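Uncharacterized lipoprotein GfcB (Escherichia coli K12, PDB 2IN5) is of unknown function but, as a membrane lipoprotein of the group 4 capsule family, is probably involved in capsular polysaccharide production or export. Local coordinates at residues Ser15-Gln20 with Leu62-Ala67; Asn73-Lys78 with Gly93-Arg98; Ile113-Ser116 with Phe121-Ala124; Glu136-Ala141 with Val176-Gln181; Gln151-Ser156 with Gln162-Phe167. All blocks are in the same frame, centred on the assembly; numbering follows the deposited sequence.

Contact 1: residues Ser15-Gln20 with Leu62-Ala67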
# COMPACT_ATOMS: atom_id res chain seq x y z
N SER A 15 -13.31 -7.22 -11.04
CA SER A 15 -14.14 -8.40 -11.16
C SER A 15 -15.23 -8.40 -10.09
O SER A 15 -16.39 -8.70 -10.38
CB SER A 15 -13.28 -9.65 -11.04
OG SER A 15 -14.07 -10.82 -11.14
N LEU A 16 -14.87 -8.04 -8.87
CA LEU A 16 -15.83 -8.01 -7.77
C LEU A 16 -16.99 -7.08 -8.09
O LEU A 16 -18.16 -7.43 -7.89
CB LEU A 16 -15.15 -7.55 -6.49
CG LEU A 16 -16.10 -7.21 -5.33
CD1 LEU A 16 -16.94 -8.42 -4.98
CD2 LEU A 16 -15.29 -6.75 -4.13
N PHE A 17 -16.67 -5.89 -8.59
CA PHE A 17 -17.70 -4.92 -8.93
C PHE A 17 -18.37 -5.21 -10.27
O PHE A 17 -19.41 -4.64 -10.57
CB PHE A 17 -17.10 -3.52 -8.95
CG PHE A 17 -16.70 -3.03 -7.59
CD1 PHE A 17 -17.66 -2.72 -6.64
CD2 PHE A 17 -15.35 -2.87 -7.27
CE1 PHE A 17 -17.30 -2.26 -5.38
CE2 PHE A 17 -14.97 -2.41 -6.02
CZ PHE A 17 -15.95 -2.10 -5.07
N ASP A 18 -17.77 -6.09 -11.06
CA ASP A 18 -18.32 -6.46 -12.36
C ASP A 18 -19.23 -7.68 -12.26
O ASP A 18 -19.98 -7.98 -13.19
CB ASP A 18 -17.20 -6.77 -13.36
CG ASP A 18 -16.45 -5.52 -13.83
OD1 ASP A 18 -15.51 -5.67 -14.65
OD2 ASP A 18 -16.78 -4.40 -13.38
N ASN A 19 -19.16 -8.38 -11.13
CA ASN A 19 -19.96 -9.59 -10.92
C ASN A 19 -20.89 -9.44 -9.72
O ASN A 19 -21.31 -10.44 -9.11
CB ASN A 19 -19.02 -10.79 -10.70
CG ASN A 19 -18.10 -11.05 -11.90
OD1 ASN A 19 -17.18 -11.86 -11.82
ND2 ASN A 19 -18.36 -10.35 -13.01
N GLN A 20 -21.23 -8.20 -9.38
CA GLN A 20 -22.11 -7.93 -8.25
C GLN A 20 -23.37 -7.18 -8.70
O GLN A 20 -24.01 -7.56 -9.68
CB GLN A 20 -21.37 -7.11 -7.20
CG GLN A 20 -22.20 -6.78 -5.97
CD GLN A 20 -21.42 -6.01 -4.92
OE1 GLN A 20 -20.44 -6.52 -4.36
NE2 GLN A 20 -21.85 -4.78 -4.65
N LEU A 62 -10.24 0.20 -0.67
CA LEU A 62 -10.45 0.69 -2.03
C LEU A 62 -11.89 0.61 -2.50
O LEU A 62 -12.54 -0.41 -2.32
CB LEU A 62 -9.58 -0.12 -2.98
CG LEU A 62 -8.08 -0.02 -2.71
CD1 LEU A 62 -7.34 -1.10 -3.47
CD2 LEU A 62 -7.60 1.37 -3.10
N SER A 63 -12.37 1.67 -3.14
CA SER A 63 -13.74 1.67 -3.65
C SER A 63 -13.75 1.24 -5.11
O SER A 63 -12.72 0.84 -5.66
CB SER A 63 -14.36 3.06 -3.52
OG SER A 63 -13.80 3.93 -4.47
N GLN A 64 -14.92 1.31 -5.75
CA GLN A 64 -15.04 0.93 -7.16
C GLN A 64 -14.41 1.99 -8.06
O GLN A 64 -13.83 1.66 -9.10
CB GLN A 64 -16.51 0.75 -7.54
CG GLN A 64 -16.72 0.12 -8.91
CD GLN A 64 -18.17 0.11 -9.34
OE1 GLN A 64 -19.05 -0.37 -8.62
NE2 GLN A 64 -18.44 0.63 -10.54
N ASP A 65 -14.53 3.25 -7.66
CA ASP A 65 -13.97 4.40 -8.38
C ASP A 65 -12.49 4.54 -8.07
O ASP A 65 -11.84 5.51 -8.46
CB ASP A 65 -14.72 5.68 -7.98
CG ASP A 65 -14.19 6.93 -8.69
OD1 ASP A 65 -13.85 6.83 -9.89
OD2 ASP A 65 -14.14 8.01 -8.06
N ASN A 66 -11.96 3.55 -7.35
CA ASN A 66 -10.55 3.52 -6.96
C ASN A 66 -10.13 4.68 -6.05
O ASN A 66 -9.02 5.22 -6.17
CB ASN A 66 -9.67 3.47 -8.21
CG ASN A 66 -8.25 3.03 -7.89
OD1 ASN A 66 -8.03 2.19 -7.01
ND2 ASN A 66 -7.28 3.58 -8.62
N ALA A 67 -11.03 5.08 -5.16
CA ALA A 67 -10.74 6.12 -4.19
C ALA A 67 -10.23 5.30 -3.01
O ALA A 67 -10.58 4.13 -2.88
CB ALA A 67 -12.01 6.86 -3.81

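Contact 2: residues Asn73-Lys78 with Gly93-Arg98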
# COMPACT_ATOMS: atom_id res chain seq x y z
N ASN A 73 -8.29 0.56 13.05
CA ASN A 73 -9.36 0.18 13.96
C ASN A 73 -10.51 1.19 14.02
O ASN A 73 -10.84 1.73 15.08
CB ASN A 73 -8.83 -0.07 15.37
CG ASN A 73 -9.66 -1.10 16.11
OD1 ASN A 73 -10.17 -2.03 15.49
ND2 ASN A 73 -9.79 -0.95 17.43
N GLY A 74 -11.10 1.43 12.84
CA GLY A 74 -12.23 2.33 12.73
C GLY A 74 -11.93 3.81 12.68
O GLY A 74 -12.80 4.61 12.32
N ARG A 75 -10.70 4.19 13.05
CA ARG A 75 -10.30 5.59 13.04
C ARG A 75 -9.85 6.00 11.65
O ARG A 75 -9.02 5.33 11.03
CB ARG A 75 -9.14 5.83 14.02
CG ARG A 75 -8.68 7.28 14.08
CD ARG A 75 -9.73 8.16 14.76
NE ARG A 75 -9.72 7.97 16.20
CZ ARG A 75 -10.49 8.64 17.06
NH1 ARG A 75 -11.35 9.55 16.63
NH2 ARG A 75 -10.37 8.40 18.36
N LEU A 76 -10.39 7.11 11.17
CA LEU A 76 -10.01 7.61 9.86
C LEU A 76 -8.72 8.42 9.99
O LEU A 76 -8.66 9.39 10.76
CB LEU A 76 -11.12 8.50 9.30
CG LEU A 76 -10.87 8.92 7.85
CD1 LEU A 76 -10.80 7.68 6.96
CD2 LEU A 76 -11.97 9.85 7.40
N LEU A 77 -7.71 7.99 9.25
CA LEU A 77 -6.40 8.64 9.27
C LEU A 77 -6.04 9.37 7.99
O LEU A 77 -5.24 10.31 8.01
CB LEU A 77 -5.32 7.60 9.56
CG LEU A 77 -5.45 6.88 10.90
CD1 LEU A 77 -4.49 5.73 10.92
CD2 LEU A 77 -5.20 7.85 12.07
N LYS A 78 -6.60 8.95 6.86
CA LYS A 78 -6.29 9.60 5.60
C LYS A 78 -7.20 9.12 4.47
O LYS A 78 -7.63 7.97 4.48
CB LYS A 78 -4.82 9.32 5.24
CG LYS A 78 -4.30 10.04 4.01
CD LYS A 78 -2.94 9.49 3.61
CE LYS A 78 -2.49 10.02 2.25
NZ LYS A 78 -1.52 9.07 1.60
N GLY A 93 -0.46 7.38 17.18
CA GLY A 93 -0.01 6.23 17.94
C GLY A 93 -0.56 6.26 19.36
O GLY A 93 -0.47 5.27 20.08
N GLN A 94 -1.13 7.40 19.75
CA GLN A 94 -1.68 7.57 21.09
C GLN A 94 -3.21 7.49 21.08
O GLN A 94 -3.87 7.83 22.06
CB GLN A 94 -1.25 8.93 21.65
CG GLN A 94 -0.67 8.89 23.06
CD GLN A 94 0.39 7.81 23.22
OE1 GLN A 94 1.25 7.62 22.35
NE2 GLN A 94 0.32 7.08 24.34
N ASP A 95 -3.78 7.05 19.97
CA ASP A 95 -5.23 6.94 19.89
C ASP A 95 -5.67 5.72 20.69
O ASP A 95 -5.18 4.62 20.48
CB ASP A 95 -5.66 6.83 18.43
CG ASP A 95 -7.15 6.53 18.27
OD1 ASP A 95 -7.95 6.94 19.14
OD2 ASP A 95 -7.50 5.90 17.26
N PRO A 96 -6.61 5.91 21.63
CA PRO A 96 -7.12 4.82 22.46
C PRO A 96 -7.66 3.61 21.69
O PRO A 96 -7.63 2.49 22.19
CB PRO A 96 -8.17 5.50 23.34
CG PRO A 96 -8.53 6.74 22.60
CD PRO A 96 -7.25 7.19 21.97
N LEU A 97 -8.15 3.86 20.47
CA LEU A 97 -8.66 2.79 19.64
C LEU A 97 -7.55 1.82 19.25
O LEU A 97 -7.82 0.76 18.68
CB LEU A 97 -9.30 3.36 18.38
CG LEU A 97 -10.58 4.14 18.65
CD1 LEU A 97 -11.04 4.83 17.37
CD2 LEU A 97 -11.65 3.19 19.16
N ARG A 98 -6.30 2.17 19.55
CA ARG A 98 -5.21 1.25 19.21
C ARG A 98 -5.30 0.03 20.11
O ARG A 98 -4.75 -1.02 19.80
CB ARG A 98 -3.85 1.92 19.34
CG ARG A 98 -3.54 2.92 18.24
CD ARG A 98 -2.12 3.43 18.32
NE ARG A 98 -1.33 2.97 17.18
CZ ARG A 98 -0.79 1.76 17.08
NH1 ARG A 98 -0.95 0.89 18.06
NH2 ARG A 98 -0.13 1.42 15.98

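Contact 3: residues Ile113-Ser116 with Phe121-Ala124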
# COMPACT_ATOMS: atom_id res chain seq x y z
N ILE A 113 -5.08 17.69 12.90
CA ILE A 113 -5.49 17.09 11.64
C ILE A 113 -5.31 18.12 10.54
O ILE A 113 -5.33 19.33 10.79
CB ILE A 113 -6.99 16.60 11.64
CG1 ILE A 113 -7.93 17.75 11.95
CG2 ILE A 113 -7.20 15.49 12.68
CD1 ILE A 113 -9.37 17.37 11.83
N LEU A 114 -5.13 17.63 9.32
CA LEU A 114 -4.95 18.47 8.15
C LEU A 114 -5.88 17.93 7.08
O LEU A 114 -5.75 16.78 6.69
CB LEU A 114 -3.51 18.39 7.65
CG LEU A 114 -3.15 19.19 6.39
CD1 LEU A 114 -3.38 20.67 6.60
CD2 LEU A 114 -1.72 18.91 6.03
N TRP A 115 -6.81 18.75 6.60
CA TRP A 115 -7.71 18.26 5.57
C TRP A 115 -8.00 19.33 4.51
O TRP A 115 -7.87 20.53 4.78
CB TRP A 115 -9.00 17.77 6.23
CG TRP A 115 -9.98 18.84 6.60
CD1 TRP A 115 -11.08 19.22 5.89
CD2 TRP A 115 -9.95 19.68 7.77
NE1 TRP A 115 -11.74 20.23 6.54
CE2 TRP A 115 -11.07 20.54 7.69
CE3 TRP A 115 -9.08 19.79 8.86
CZ2 TRP A 115 -11.35 21.48 8.67
CZ3 TRP A 115 -9.35 20.73 9.84
CH2 TRP A 115 -10.48 21.57 9.73
N SER A 116 -8.36 18.92 3.30
CA SER A 116 -8.66 19.88 2.26
C SER A 116 -10.17 20.08 2.15
O SER A 116 -10.94 19.14 2.28
CB SER A 116 -8.09 19.43 0.92
OG SER A 116 -8.72 18.27 0.43
N PHE A 121 -6.61 24.19 2.01
CA PHE A 121 -6.13 23.45 3.16
C PHE A 121 -6.51 24.04 4.52
O PHE A 121 -6.33 25.23 4.77
CB PHE A 121 -4.61 23.28 3.06
CG PHE A 121 -4.17 22.68 1.76
CD1 PHE A 121 -3.87 23.49 0.67
CD2 PHE A 121 -4.11 21.30 1.61
CE1 PHE A 121 -3.52 22.94 -0.56
CE2 PHE A 121 -3.76 20.73 0.39
CZ PHE A 121 -3.46 21.55 -0.70
N ARG A 122 -7.03 23.18 5.39
CA ARG A 122 -7.45 23.56 6.74
C ARG A 122 -6.82 22.62 7.77
O ARG A 122 -6.38 21.53 7.43
CB ARG A 122 -8.98 23.50 6.85
CG ARG A 122 -9.73 24.54 6.02
CD ARG A 122 -9.55 25.95 6.59
NE ARG A 122 -10.19 26.97 5.76
CZ ARG A 122 -9.69 27.45 4.62
NH1 ARG A 122 -8.52 27.01 4.17
NH2 ARG A 122 -10.37 28.35 3.93
N SER A 123 -6.73 23.05 9.02
CA SER A 123 -6.13 22.21 10.04
C SER A 123 -6.59 22.68 11.41
O SER A 123 -7.04 23.81 11.56
CB SER A 123 -4.60 22.25 9.94
OG SER A 123 -4.09 23.46 10.45
N ALA A 124 -6.49 21.82 12.42
CA ALA A 124 -6.92 22.21 13.76
C ALA A 124 -6.40 21.28 14.84
O ALA A 124 -5.97 20.16 14.56
CB ALA A 124 -8.44 22.28 13.82

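Contact 4: residues Glu136-Ala141 with Val176-Gln181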
# COMPACT_ATOMS: atom_id res chain seq x y z
N GLU A 136 -24.36 -2.64 23.46
CA GLU A 136 -25.28 -2.57 22.34
C GLU A 136 -24.98 -3.69 21.37
O GLU A 136 -23.82 -4.00 21.11
CB GLU A 136 -25.18 -1.24 21.59
CG GLU A 136 -26.46 -0.98 20.81
CD GLU A 136 -26.36 0.12 19.77
OE1 GLU A 136 -25.73 1.18 20.04
OE2 GLU A 136 -26.94 -0.07 18.67
N THR A 137 -26.03 -4.29 20.83
CA THR A 137 -25.88 -5.36 19.87
C THR A 137 -26.28 -4.81 18.50
O THR A 137 -27.35 -4.22 18.34
CB THR A 137 -26.78 -6.57 20.22
OG1 THR A 137 -26.35 -7.12 21.47
CG2 THR A 137 -26.70 -7.64 19.13
N LEU A 138 -25.41 -5.02 17.52
CA LEU A 138 -25.65 -4.57 16.16
C LEU A 138 -25.79 -5.78 15.27
O LEU A 138 -25.18 -6.81 15.51
CB LEU A 138 -24.46 -3.74 15.65
CG LEU A 138 -24.04 -2.46 16.38
CD1 LEU A 138 -22.83 -1.85 15.70
CD2 LEU A 138 -25.19 -1.48 16.39
N ASN A 139 -26.62 -5.65 14.23
CA ASN A 139 -26.78 -6.75 13.30
C ASN A 139 -26.07 -6.30 12.03
O ASN A 139 -26.46 -5.31 11.41
CB ASN A 139 -28.25 -7.01 13.01
CG ASN A 139 -28.44 -8.16 12.04
OD1 ASN A 139 -28.47 -7.98 10.82
ND2 ASN A 139 -28.54 -9.37 12.58
N ILE A 140 -25.03 -7.03 11.67
CA ILE A 140 -24.22 -6.69 10.51
C ILE A 140 -24.03 -7.91 9.63
O ILE A 140 -23.49 -8.93 10.07
CB ILE A 140 -22.82 -6.20 10.96
CG1 ILE A 140 -22.97 -4.94 11.82
CG2 ILE A 140 -21.94 -5.97 9.75
CD1 ILE A 140 -21.73 -4.59 12.62
N ALA A 141 -24.46 -7.80 8.38
CA ALA A 141 -24.35 -8.91 7.44
C ALA A 141 -25.14 -10.09 8.00
O ALA A 141 -24.73 -11.24 7.87
CB ALA A 141 -22.89 -9.30 7.24
N VAL A 176 -13.30 -2.62 16.02
CA VAL A 176 -14.40 -1.68 15.84
C VAL A 176 -15.22 -2.23 14.67
O VAL A 176 -14.66 -2.54 13.62
CB VAL A 176 -13.84 -0.26 15.51
CG1 VAL A 176 -14.95 0.68 15.05
CG2 VAL A 176 -13.15 0.30 16.75
N ARG A 177 -16.52 -2.37 14.86
CA ARG A 177 -17.38 -2.91 13.80
C ARG A 177 -18.21 -1.83 13.14
O ARG A 177 -18.80 -2.04 12.08
CB ARG A 177 -18.31 -3.99 14.36
CG ARG A 177 -17.62 -5.26 14.81
CD ARG A 177 -16.75 -5.87 13.72
NE ARG A 177 -17.50 -6.30 12.53
CZ ARG A 177 -18.30 -7.36 12.48
NH1 ARG A 177 -18.49 -8.12 13.56
NH2 ARG A 177 -18.92 -7.66 11.35
N GLN A 178 -18.26 -0.67 13.76
CA GLN A 178 -19.00 0.46 13.22
C GLN A 178 -18.45 1.72 13.85
O GLN A 178 -18.04 1.72 15.00
CB GLN A 178 -20.50 0.33 13.54
CG GLN A 178 -21.30 1.49 12.99
CD GLN A 178 -22.80 1.30 13.12
OE1 GLN A 178 -23.42 1.74 14.09
NE2 GLN A 178 -23.40 0.64 12.13
N SER A 179 -18.41 2.80 13.08
CA SER A 179 -17.90 4.05 13.61
C SER A 179 -18.57 5.25 12.96
O SER A 179 -18.97 5.19 11.80
CB SER A 179 -16.39 4.13 13.38
OG SER A 179 -16.12 4.20 11.99
N ARG A 180 -18.71 6.33 13.72
CA ARG A 180 -19.27 7.57 13.20
C ARG A 180 -18.31 8.66 13.63
O ARG A 180 -18.06 8.85 14.82
CB ARG A 180 -20.66 7.87 13.79
CG ARG A 180 -21.68 6.74 13.64
CD ARG A 180 -23.04 7.29 13.24
NE ARG A 180 -23.40 8.49 13.99
CZ ARG A 180 -23.75 8.51 15.28
NH1 ARG A 180 -23.79 7.38 15.98
NH2 ARG A 180 -24.05 9.66 15.86
N GLN A 181 -17.76 9.39 12.65
CA GLN A 181 -16.81 10.46 12.94
C GLN A 181 -16.79 11.53 11.86
O GLN A 181 -17.37 11.35 10.80
CB GLN A 181 -15.40 9.89 13.11
CG GLN A 181 -14.81 9.28 11.85
CD GLN A 181 -13.70 8.29 12.14
OE1 GLN A 181 -12.66 8.64 12.73
NE2 GLN A 181 -13.90 7.05 11.74
O HOH W 1 -21.21 -9.59 10.85

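Contact 5: residues Gln151-Ser156 with Gln162-Phe167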
# COMPACT_ATOMS: atom_id res chain seq x y z
N GLN A 151 -18.34 6.71 23.30
CA GLN A 151 -18.67 8.04 22.80
C GLN A 151 -17.48 8.97 23.01
O GLN A 151 -17.14 9.29 24.15
CB GLN A 151 -19.86 8.60 23.55
CG GLN A 151 -21.12 7.80 23.36
CD GLN A 151 -21.92 8.28 22.19
OE1 GLN A 151 -21.37 8.71 21.17
NE2 GLN A 151 -23.25 8.20 22.30
N GLU A 152 -16.87 9.42 21.92
CA GLU A 152 -15.72 10.32 21.98
C GLU A 152 -16.15 11.78 21.84
O GLU A 152 -16.61 12.21 20.78
CB GLU A 152 -14.72 9.98 20.86
CG GLU A 152 -13.57 10.96 20.72
CD GLU A 152 -12.63 10.61 19.56
OE1 GLU A 152 -13.12 10.48 18.42
OE2 GLU A 152 -11.40 10.46 19.79
N GLU A 153 -16.02 12.52 22.93
CA GLU A 153 -16.37 13.94 22.93
C GLU A 153 -15.15 14.72 22.44
O GLU A 153 -14.12 14.78 23.12
CB GLU A 153 -16.76 14.40 24.35
CG GLU A 153 -18.00 13.69 24.92
CD GLU A 153 -19.21 13.78 23.99
OE1 GLU A 153 -19.58 14.92 23.58
OE2 GLU A 153 -19.81 12.72 23.66
N VAL A 154 -15.25 15.30 21.26
CA VAL A 154 -14.12 16.04 20.70
C VAL A 154 -14.35 17.54 20.69
O VAL A 154 -15.47 18.02 20.49
CB VAL A 154 -13.80 15.58 19.24
CG1 VAL A 154 -12.46 16.14 18.81
CG2 VAL A 154 -13.80 14.07 19.14
N THR A 155 -13.29 18.29 20.95
CA THR A 155 -13.35 19.74 20.92
C THR A 155 -12.12 20.22 20.16
O THR A 155 -11.01 19.72 20.38
CB THR A 155 -13.38 20.39 22.35
OG1 THR A 155 -12.19 20.04 23.06
CG2 THR A 155 -14.60 19.92 23.14
N SER A 156 -12.33 21.15 19.23
CA SER A 156 -11.23 21.72 18.46
C SER A 156 -11.22 23.20 18.76
O SER A 156 -12.16 23.74 19.35
CB SER A 156 -11.41 21.49 16.95
OG SER A 156 -12.65 21.99 16.50
N GLN A 162 -17.05 21.71 18.80
CA GLN A 162 -17.15 20.45 19.51
C GLN A 162 -18.26 19.57 18.94
O GLN A 162 -19.37 20.02 18.66
CB GLN A 162 -17.39 20.65 21.01
CG GLN A 162 -18.64 21.40 21.37
CD GLN A 162 -18.88 21.42 22.88
OE1 GLN A 162 -19.59 22.30 23.40
NE2 GLN A 162 -18.30 20.45 23.59
N TRP A 163 -17.92 18.30 18.76
CA TRP A 163 -18.85 17.32 18.23
C TRP A 163 -18.57 15.99 18.91
O TRP A 163 -17.62 15.87 19.69
CB TRP A 163 -18.66 17.19 16.72
CG TRP A 163 -17.34 16.63 16.30
CD1 TRP A 163 -17.08 15.36 15.88
CD2 TRP A 163 -16.10 17.35 16.22
NE1 TRP A 163 -15.75 15.24 15.52
CE2 TRP A 163 -15.13 16.44 15.72
CE3 TRP A 163 -15.70 18.66 16.51
CZ2 TRP A 163 -13.79 16.81 15.50
CZ3 TRP A 163 -14.37 19.03 16.29
CH2 TRP A 163 -13.44 18.11 15.79
N GLN A 164 -19.40 14.99 18.62
CA GLN A 164 -19.25 13.66 19.20
C GLN A 164 -19.10 12.58 18.15
O GLN A 164 -19.83 12.56 17.17
CB GLN A 164 -20.47 13.35 20.08
CG GLN A 164 -20.62 11.88 20.46
CD GLN A 164 -21.96 11.58 21.13
OE1 GLN A 164 -22.09 11.69 22.35
NE2 GLN A 164 -22.96 11.23 20.32
N ASN A 165 -18.13 11.69 18.34
CA ASN A 165 -17.93 10.56 17.43
C ASN A 165 -18.35 9.35 18.24
O ASN A 165 -18.32 9.38 19.47
CB ASN A 165 -16.46 10.37 17.05
CG ASN A 165 -15.87 11.55 16.30
OD1 ASN A 165 -16.47 12.06 15.35
ND2 ASN A 165 -14.69 11.98 16.72
N THR A 166 -18.74 8.28 17.56
CA THR A 166 -19.16 7.07 18.26
C THR A 166 -18.46 5.87 17.63
O THR A 166 -18.32 5.78 16.42
CB THR A 166 -20.69 6.89 18.17
OG1 THR A 166 -21.33 8.08 18.65
CG2 THR A 166 -21.14 5.72 19.04
N PHE A 167 -18.00 4.95 18.48
CA PHE A 167 -17.31 3.75 18.02
C PHE A 167 -17.89 2.51 18.68
O PHE A 167 -17.91 2.40 19.90
CB PHE A 167 -15.81 3.86 18.35
CG PHE A 167 -15.13 5.04 17.73
CD1 PHE A 167 -14.68 4.99 16.41
CD2 PHE A 167 -14.98 6.23 18.44
CE1 PHE A 167 -14.10 6.11 15.81
CE2 PHE A 167 -14.40 7.35 17.85
CZ PHE A 167 -13.96 7.29 16.52
O HOH W 2 -18.75 17.21 22.40

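Contact 1: residues Ser15-Gln20 with Leu62-Ala67
Phe17 carries its CG beside the backbone N (chi1 -69°), while Gln64 turns its CG anti to the backbone N (chi1 -170°), and these two torsions lay the glutamine stem across the aromatic ring. The contact packs the last turn of helix 8-18 onto the loop of the beta hairpin formed by strands 58-62 and 68-72. The evidence for a CH-pi interaction is direct: Gln64 CB lies 3.5 Å from the centroid of the Phe17 ring, only 1° off the ring normal. From there the extended chain runs toward the root of the ring, bringing Gln64 CG to 3.4 Å from Phe17 CG. The amide lies beside Phe17 CB and the root of the ring, its plane oblique to that of the ring. At the other end of the ring, the backbone takes over, with Gln64 N 3.6 Å from Phe17 CZ. Ser63 adds its carbonyl carbon at an oblique angle to CE2.

The loop is shaped from within. Ser63 N bonds to Ala67 O, and Ser63 OG turns inward to accept Ala67 N at 3.1 Å, with a weaker bond from Asp65 N to the same oxygen. Ser63 O is bonded in turn by Arg13 one turn earlier on the helix, and Leu62 rests on Val9 and Arg13, so the hairpin meets more of the helix than Phe17 alone. The amide oxygen stays close to the ring, Gln64 OE1 lying 3.4 Å from Phe17 CD1.

Contact 2: residues Asn73-Lys78 with Gly93-Arg98
A buried side-on salt bridge between Arg75 and Asp95 ties the start of strand 75-80 to the loop that leads from strand 86-89 toward strand 108-117. Arg75 uses two nitrogens, one for each carboxylate oxygen: NE reaches Asp95 OD2 at 3.2 Å and NH2 reaches Asp95 OD1 at 2.9 Å. Both oxygens lie near the guanidinium plane, yet they are approached from above the carboxylate, because the two flat groups are turned 61° apart. The arginine gets there by a fold in its chain, bent at chi2 and chi3, which brings the guanidinium back beside Leu97. Leu97 CD1 packs obliquely against it, 3.6 Å from Arg75 NE. The remaining nitrogen, NH1, forms a salt bridge with Glu152, which places Arg75 between two acids and probably favours the ionised state of all three.

Asp95 also steadies its own loop: its carbonyl O accepts Arg98 N at 2.8 Å, while OD1 takes a weak bond from Leu97 N. A second crossing point lies at Asn73, whose ND2 donates to Leu97 O at 2.9 Å, in the carbonyl plane, with an N-H...O angle of 153°. The same amide bonds Gly174 O through ND2 and Val176 N through OD1. Asn73 and Gly74 both have positive phi and occupy the two central positions of the link between strands 68-72 and 75-80, the signature of a type I' turn in a two-residue beta hairpin.

Contact 3: residues Ile113-Ser116 with Phe121-Ala124
Strands 113-116 and 121-124 run antiparallel, their directions 156° apart and their axes 4.7 Å apart at the closest. Ile113 with Ala124 and Trp115 with Arg122 are the hydrogen-bonded pairs, each making two reciprocal N-H...O bonds; the shortest is Arg122 N to Trp115 O at 2.8 Å. Leu114 with Ser123, between them, and Ser116 with Phe121, beyond Trp115, are the non-hydrogen-bonded pairs.

On the face of Trp115, the indole is the main feature. Its CG sits between the backbone N and the carbonyl carbon (chi1 80°), which folds the ring back over the neighbouring strand. Arg122 CB then lies over the six-membered ring, 3.7 Å from its centroid and 14° off the normal, a CH-pi contact. The far rim reaches on along the strand, Trp115 CZ3 lying 3.5 Å from Ser123 CA and touching Ala124 CB more loosely. Indole NE1 bonds Glu117, and Ala185 and Val187 pack against Trp115. The guanidinium turns back to its own strand, NH1 donating to Phe121 O at 2.9 Å from above the carbonyl plane.

The opposite face carries Leu114, Ser116, Phe121 and Ser123. Leu114 CD1 leans across to Ser123 CB at 3.9 Å, and both Leu114 and Phe121 touch Leu87 of the next strand. Apart from the added overlay of the indole on Arg122, the alternation of hydrogen-bonded and non-hydrogen-bonded pairs is that of a regular antiparallel beta hairpin, here strands 108-117 and 120-140.

Contact 4: residues Glu136-Ala141 with Val176-Gln181
The Arg177 guanidinium carries Ile140 over one face and a water at its edge. Ile140 CD1 stands 4.3 Å above the guanidinium plane, displaced toward the rim, while the other branch, CG2, comes within 3.8 Å of Arg177 NH2. The water lies in the plane of the group and accepts from Arg177 NH2 at 3.0 Å. It also donates to Ile140 O, though the modelled separation there is short enough to be read with caution. Bends at chi2 and chi3 curl Arg177 into position, and its NE is held by Phe194 O.

The Gln178 amide is met by a methyl group: Leu138 CD1 lies 4.0 Å from Gln178 OE1 and 3.9 Å from Gln178 CB, the two side chains crossing at about a right angle. Arg177 and Gln178 are consecutive, yet both point toward strand 120-140. Both also bond through their backbones to Trp168, and Arg177 has a psi of -14°, which is consistent with a classic beta bulge. Strands 143-156 and 161-170 come between these two in strand order, and the nearest CA atoms, Ile140 and Arg177, are 8.5 Å apart, too far for backbone pairing; the side chains meet across the interior of the antiparallel beta fold. Trp168 touches both Leu138 and Gln178, and Thr193 touches Ile140 and takes a weak bond from Gln178 NE2.

Contact 5: residues Gln151-Ser156 with Gln162-Phe167
Backbone hydrogen bonds join Gln151-Ser156 to Gln162-Phe167 as the two arms of an antiparallel hairpin. Glu152 pairs with Asn165 and Val154 with Trp163, each by two reciprocal bonds, among them Asn165 N to Glu152 O at 2.9 Å with an N-H...O angle of 169°.

Polar side chains bond on both faces. Beside Glu152, Asn165 ND2 donates to OE1 at 2.8 Å; the oxygen lies near the amide plane and is met on its anti side, but tilted out of the carboxylate plane, the two planes standing well apart. The extended Glu152 chain, with CG anti to the backbone N (chi1 173°), carries the carboxylate alongside the asparagine. OE1 also forms a salt bridge with Arg75, and OE2 accepts from Ser128. On the other face Thr166 OG1 donates to Gln151 OE1 at 2.6 Å, coming from above the amide plane. A water links Glu153 OE1, at 2.7 Å, weakly to Trp163 O.

Apolar and aromatic contacts gather round Trp163, which lies folded over the opposite strand. Val154 CG1 sits over the six-membered ring, 4.0 Å from its centroid and 25° off the normal, while Ser156 OG approaches the ring edge at 3.4 Å from CZ3. Indole NE1 makes a weak bond to Asn165 OD1. Glu152 OE1 meets the edge of the Phe167 ring in its plane, 3.4 Å from CE2.

The amide, the arginine and the serine hydroxyl would compensate the buried Glu152 carboxylate, which is probably ionised; the Phe167 edge adds at most a weak contact.

In the fold
Contact 2 is the fully buried one and the most ionic; its Arg75 extends into contact 5 through the salt bridge to Glu152, and Leu97 packs on Phe167. Gln181 of contact 4 bonds the backbone at Gly74 and Leu76, so contacts 2, 4 and 5 form one continuous group. Contacts 3 and 5 are both hairpins with a tryptophan over its cross-strand partner, but contact 3 lies farther out and lacks the buried acid. Contacts 3 and 4 share strand 120-140, with centres about 27 Å apart. Contact 4 relies on apolar groups and a water rather than direct bonds. Contacts 1 and 3, both farther from the chain's centre, touch none of the others.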